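Local structure of acetyltransferase PA1377 (2VI7) at residues I60-H65 / I70-L75; G87-G92 / R105-L110. The protein is a putative GNAT-family N-acetyltransferase that probably transfers an acetyl group to an amine of a still unidentified acceptor. All blocks are in the same frame, centred on the assembly; numbering follows the deposited sequence.

Contact 1 of 2, residues I60-H65 / I70-L75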
loop_
_atom_site.group_PDB
_atom_site.type_symbol
_atom_site.label_atom_id
_atom_site.label_comp_id
_atom_site.label_asym_id
_atom_site.label_seq_id
_atom_site.Cartn_x
_atom_site.Cartn_y
_atom_site.Cartn_z
ATOM N N ILE A 60 -8.700 15.066 -1.986
ATOM C CA ILE A 60 -8.810 15.191 -0.546
ATOM C C ILE A 60 -9.913 16.190 -0.243
ATOM O O ILE A 60 -9.931 17.303 -0.773
ATOM C CB ILE A 60 -7.477 15.651 0.090
ATOM C CG1 ILE A 60 -6.377 14.639 -0.237
ATOM C CG2 ILE A 60 -7.624 15.755 1.607
ATOM C CD1 ILE A 60 -5.011 15.141 0.069
ATOM N N LEU A 61 -10.852 15.768 0.597
ATOM C CA LEU A 61 -11.967 16.612 0.985
ATOM C C LEU A 61 -11.932 16.919 2.471
ATOM O O LEU A 61 -11.399 16.153 3.275
ATOM C CB LEU A 61 -13.301 15.931 0.665
ATOM C CG LEU A 61 -13.702 15.701 -0.790
ATOM C CD1 LEU A 61 -15.023 14.949 -0.808
ATOM C CD2 LEU A 61 -13.819 17.031 -1.528
ATOM N N VAL A 62 -12.504 18.061 2.821
ATOM C CA VAL A 62 -12.598 18.478 4.202
ATOM C C VAL A 62 -14.055 18.815 4.404
ATOM O O VAL A 62 -14.675 19.406 3.524
ATOM C CB VAL A 62 -11.750 19.728 4.494
ATOM C CG1 VAL A 62 -10.299 19.332 4.647
ATOM C CG2 VAL A 62 -11.912 20.744 3.370
ATOM N N ALA A 63 -14.604 18.401 5.538
ATOM C CA ALA A 63 -15.989 18.682 5.864
ATOM C C ALA A 63 -15.930 19.906 6.751
ATOM O O ALA A 63 -15.177 19.928 7.719
ATOM C CB ALA A 63 -16.594 17.520 6.611
ATOM N N LEU A 64 -16.721 20.919 6.417
ATOM C CA LEU A 64 -16.738 22.172 7.170
ATOM C C LEU A 64 -18.093 22.529 7.774
ATOM O O LEU A 64 -19.151 22.266 7.199
ATOM C CB LEU A 64 -16.313 23.326 6.258
ATOM C CG LEU A 64 -14.983 23.221 5.526
ATOM C CD1 LEU A 64 -14.923 24.260 4.437
ATOM C CD2 LEU A 64 -13.854 23.415 6.498
ATOM N N HIS A 65 -18.040 23.135 8.949
ATOM C CA HIS A 65 -19.234 23.612 9.629
ATOM C C HIS A 65 -18.847 24.983 10.156
ATOM O O HIS A 65 -17.925 25.097 10.967
ATOM C CB HIS A 65 -19.621 22.731 10.806
ATOM C CG HIS A 65 -20.779 23.273 11.579
ATOM N ND1 HIS A 65 -22.035 23.402 11.028
ATOM C CD2 HIS A 65 -20.866 23.765 12.839
ATOM C CE1 HIS A 65 -22.847 23.951 11.914
ATOM N NE2 HIS A 65 -22.162 24.183 13.020
ATOM N N ILE A 70 -14.256 19.857 10.524
ATOM C CA ILE A 70 -14.757 18.840 11.439
ATOM C C ILE A 70 -14.591 17.429 10.891
ATOM O O ILE A 70 -15.011 16.452 11.526
ATOM C CB ILE A 70 -16.251 19.056 11.747
ATOM C CG1 ILE A 70 -17.059 18.996 10.448
ATOM C CG2 ILE A 70 -16.450 20.392 12.440
ATOM C CD1 ILE A 70 -18.558 19.105 10.638
ATOM N N GLY A 71 -13.986 17.320 9.715
ATOM C CA GLY A 71 -13.798 16.011 9.124
ATOM C C GLY A 71 -13.008 16.025 7.837
ATOM O O GLY A 71 -12.865 17.055 7.188
ATOM N N SER A 72 -12.497 14.865 7.455
ATOM C CA SER A 72 -11.713 14.775 6.242
ATOM C C SER A 72 -11.624 13.344 5.735
ATOM O O SER A 72 -11.811 12.395 6.497
ATOM C CB SER A 72 -10.317 15.319 6.506
ATOM O OG SER A 72 -9.553 15.293 5.325
ATOM N N ALA A 73 -11.347 13.200 4.442
ATOM C CA ALA A 73 -11.216 11.891 3.799
ATOM C C ALA A 73 -10.576 12.098 2.431
ATOM O O ALA A 73 -10.729 13.152 1.826
ATOM C CB ALA A 73 -12.586 11.228 3.651
ATOM N N SER A 74 -9.855 11.094 1.950
ATOM C CA SER A 74 -9.191 11.206 0.666
ATOM C C SER A 74 -9.327 9.953 -0.189
ATOM O O SER A 74 -9.385 8.834 0.324
ATOM C CB SER A 74 -7.709 11.503 0.876
ATOM O OG SER A 74 -7.077 10.412 1.527
ATOM N N LEU A 75 -9.382 10.168 -1.500
ATOM C CA LEU A 75 -9.486 9.097 -2.487
ATOM C C LEU A 75 -8.302 9.252 -3.428
ATOM O O LEU A 75 -8.060 10.338 -3.948
ATOM C CB LEU A 75 -10.788 9.222 -3.288
ATOM C CG LEU A 75 -10.939 8.286 -4.502
ATOM C CD1 LEU A 75 -10.905 6.824 -4.048
ATOM C CD2 LEU A 75 -12.238 8.586 -5.228
#
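Leu61 and Ala73 face each other as a hydrogen-bonded pair in an antiparallel beta hairpin, two strands of the GNAT sheet, and here the contact is tight. Leu61 N gives a bond to Ala73 O that is almost straight at the hydrogen (175°), with an N-O distance of 2.9 Å. Leu61 O is gripped twice: by Ala73 N at 3.2 Å and by Ser72 OG at 2.9 Å. That second grip depends on chi1 of Ser72 (-178°), which sets OG trans to the residue's own N and turns it across to the partner strand. Under helix 18-25, whose Leu21, Leu24 and Tyr25 pack on Ser72, the hydroxyl of this buried residue thus finds an acceptor in the sheet's own backbone. On the opposite face Leu61, Ala63 and Ala73 meet helix 102-117.

Toward the chain reversal a classic beta bulge sets two residues, Ile70 and Gly71, against the single Ala63. Ala63 N bonds Gly71 O at 2.7 Å, straight at the hydrogen but well above the carbonyl plane, not on a lone pair. Ala63 O receives Ile70 N at 3.0 Å, and only a weak, bent bond from Gly71 N. At the other end, the partly exposed pair Ile60 and Ser74 meets through carbon, Ile60 CG1 lying 3.6 Å from Ser74 CB. His65 is likewise partly exposed; its ring leads away from Ile70 and meets that of Trp97, their planes about 65° apart. What remains against Ile70 is aliphatic: CD1 of Ile70 rests on CB of His65 at 3.8 Å.

Contact 2 of 2, residues G87-G92 / R105-L110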
loop_
_atom_site.group_PDB
_atom_site.type_symbol
_atom_site.label_atom_id
_atom_site.label_comp_id
_atom_site.label_asym_id
_atom_site.label_seq_id
_atom_site.Cartn_x
_atom_site.Cartn_y
_atom_site.Cartn_z
ATOM N N GLY A 87 -8.752 2.465 -6.373
ATOM C CA GLY A 87 -8.415 3.662 -5.639
ATOM C C GLY A 87 -8.432 3.294 -4.175
ATOM O O GLY A 87 -9.017 2.278 -3.799
ATOM N N SER A 88 -7.790 4.104 -3.342
ATOM C CA SER A 88 -7.750 3.831 -1.915
ATOM C C SER A 88 -8.165 5.027 -1.095
ATOM O O SER A 88 -7.895 6.160 -1.463
ATOM C CB SER A 88 -6.342 3.419 -1.493
ATOM O OG SER A 88 -6.263 3.273 -0.083
ATOM N N ILE A 89 -8.843 4.769 0.014
ATOM C CA ILE A 89 -9.245 5.843 0.907
ATOM C C ILE A 89 -8.549 5.621 2.261
ATOM O O ILE A 89 -8.986 6.132 3.284
ATOM C CB ILE A 89 -10.796 5.922 1.102
ATOM C CG1 ILE A 89 -11.319 4.666 1.797
ATOM C CG2 ILE A 89 -11.480 6.120 -0.247
ATOM C CD1 ILE A 89 -12.778 4.758 2.202
ATOM N N GLY A 90 -7.458 4.852 2.239
ATOM C CA GLY A 90 -6.675 4.569 3.433
ATOM C C GLY A 90 -7.443 4.001 4.607
ATOM O O GLY A 90 -8.192 3.044 4.447
ATOM N N MET A 91 -7.239 4.574 5.793
ATOM C CA MET A 91 -7.932 4.123 7.006
ATOM C C MET A 91 -9.344 4.701 7.001
ATOM O O MET A 91 -10.108 4.579 7.967
ATOM C CB MET A 91 -7.181 4.578 8.259
ATOM C CG MET A 91 -5.887 3.832 8.536
ATOM S SD MET A 91 -6.119 2.168 9.198
ATOM C CE MET A 91 -7.439 2.409 10.372
ATOM N N GLY A 92 -9.671 5.347 5.889
ATOM C CA GLY A 92 -10.988 5.918 5.716
ATOM C C GLY A 92 -11.246 7.345 6.152
ATOM O O GLY A 92 -10.423 8.249 6.011
ATOM N N ARG A 105 -21.334 11.675 4.832
ATOM C CA ARG A 105 -21.300 12.808 3.917
ATOM C C ARG A 105 -20.029 12.748 3.074
ATOM O O ARG A 105 -20.071 12.779 1.840
ATOM C CB ARG A 105 -21.324 14.100 4.730
ATOM C CG ARG A 105 -21.599 15.363 3.941
ATOM C CD ARG A 105 -23.090 15.609 3.764
ATOM N NE ARG A 105 -23.355 16.947 3.233
ATOM C CZ ARG A 105 -23.062 17.339 1.993
ATOM N NH1 ARG A 105 -23.338 18.580 1.606
ATOM N NH2 ARG A 105 -22.503 16.492 1.135
ATOM N N LEU A 106 -18.898 12.660 3.766
ATOM C CA LEU A 106 -17.591 12.593 3.130
ATOM C C LEU A 106 -17.436 11.366 2.232
ATOM O O LEU A 106 -17.035 11.493 1.073
ATOM C CB LEU A 106 -16.483 12.577 4.199
ATOM C CG LEU A 106 -16.066 13.883 4.890
ATOM C CD1 LEU A 106 -15.238 13.564 6.126
ATOM C CD2 LEU A 106 -15.279 14.756 3.924
ATOM N N LEU A 107 -17.758 10.189 2.768
ATOM C CA LEU A 107 -17.610 8.938 2.029
ATOM C C LEU A 107 -18.522 8.850 0.813
ATOM O O LEU A 107 -18.080 8.486 -0.274
ATOM C CB LEU A 107 -17.844 7.734 2.960
ATOM C CG LEU A 107 -17.581 6.347 2.355
ATOM C CD1 LEU A 107 -16.171 6.300 1.768
ATOM C CD2 LEU A 107 -17.775 5.260 3.404
ATOM N N GLY A 108 -19.792 9.185 1.000
ATOM C CA GLY A 108 -20.728 9.138 -0.099
ATOM C C GLY A 108 -20.237 9.977 -1.261
ATOM O O GLY A 108 -20.375 9.596 -2.421
ATOM N N GLU A 109 -19.633 11.117 -0.946
ATOM C CA GLU A 109 -19.134 12.027 -1.965
ATOM C C GLU A 109 -17.864 11.528 -2.652
ATOM O O GLU A 109 -17.684 11.762 -3.843
ATOM C CB GLU A 109 -18.888 13.407 -1.355
ATOM C CG GLU A 109 -18.674 14.511 -2.379
ATOM C CD GLU A 109 -19.984 15.121 -2.857
ATOM O OE1 GLU A 109 -21.056 14.566 -2.522
ATOM O OE2 GLU A 109 -19.927 16.149 -3.564
ATOM N N LEU A 110 -16.977 10.862 -1.916
ATOM C CA LEU A 110 -15.757 10.328 -2.520
ATOM C C LEU A 110 -16.132 9.195 -3.470
ATOM O O LEU A 110 -15.497 9.009 -4.510
ATOM C CB LEU A 110 -14.804 9.774 -1.457
ATOM C CG LEU A 110 -14.064 10.703 -0.495
ATOM C CD1 LEU A 110 -13.166 9.871 0.387
ATOM C CD2 LEU A 110 -13.232 11.703 -1.264
#
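Ile89 reaches helix 102-117 with two different branches, a compact example of how a beta-branched residue can touch a covering helix at two points. Its longer arm ends in CD1, which meets CD1 of Leu107 at 3.8 Å, the two side chains crossing at about a right angle. The shorter branch, CG2, lies 4.2 Å from CD1 of Leu110, almost one helical turn farther along, and these side chains meet at a slant. Methyl therefore faces methyl at both points.

The torsions explain the division of labour. In Ile89 a chi1 of 65° places CG1 between the backbone N and the carbonyl carbon, leaving CG2 beside the N. Leu107 has its CG trans to N (chi1 -174°), which brings its CD1 up to Ile89 although the side chain does not set out that way.

The next shell fixes the backbone that presents Ile89. A type II' turn from Ile89 to Gly92 interrupts strand 86-95, closed by Gly92 N to Ile89 O at 2.8 Å, with Gly90 at positive phi. Just before it, Ser88 OG accepts from Gly90 N at 3.1 Å, an ST turn. Ile89 and Gly90 also bond through their backbones to Glu124 and Thr126 of strand 122-128, the parallel neighbour in this beta-alpha-beta unit. The interruption is consistent with the beta4 bulge of GNAT relatives, and helix 102-117 with the helix following their pyrophosphate-binding loop.

Farther out, Val123, Leu125 and Phe143 touch Ile89, and Phe141 touches Leu107. Since the meeting of turn and helix consists of buried aliphatic carbon, with the polar bonds lying in the turn, the Ser88 hydroxyl and the neighbouring strand, it implies cohesion by hydrophobic burial and dispersion.

How the contacts relate
Contact 1 builds a piece of sheet and contact 2 packs a helix on it; their centres lie 9 Å apart. Strand 68-77 pairs antiparallel with strand 86-95, and Ser74 O comes within 3.3 Å of Ile89 CB. Leu110 serves both contacts, its CD1 lying 3.6 Å from Ala73 CB, while Leu106 CD1 approaches Ser72 N at 3.3 Å. One helix thus spans the hairpin and the interrupted strand 86-95. In GNAT relatives acetyl-CoA binds where the strands corresponding to 86-95 and 122-128 splay apart, so contact 2 probably lies close behind that cleft; no cofactor is bound here. A glycerol, probably a crystallisation additive, lies about 6 Å from the Ser74 side chain.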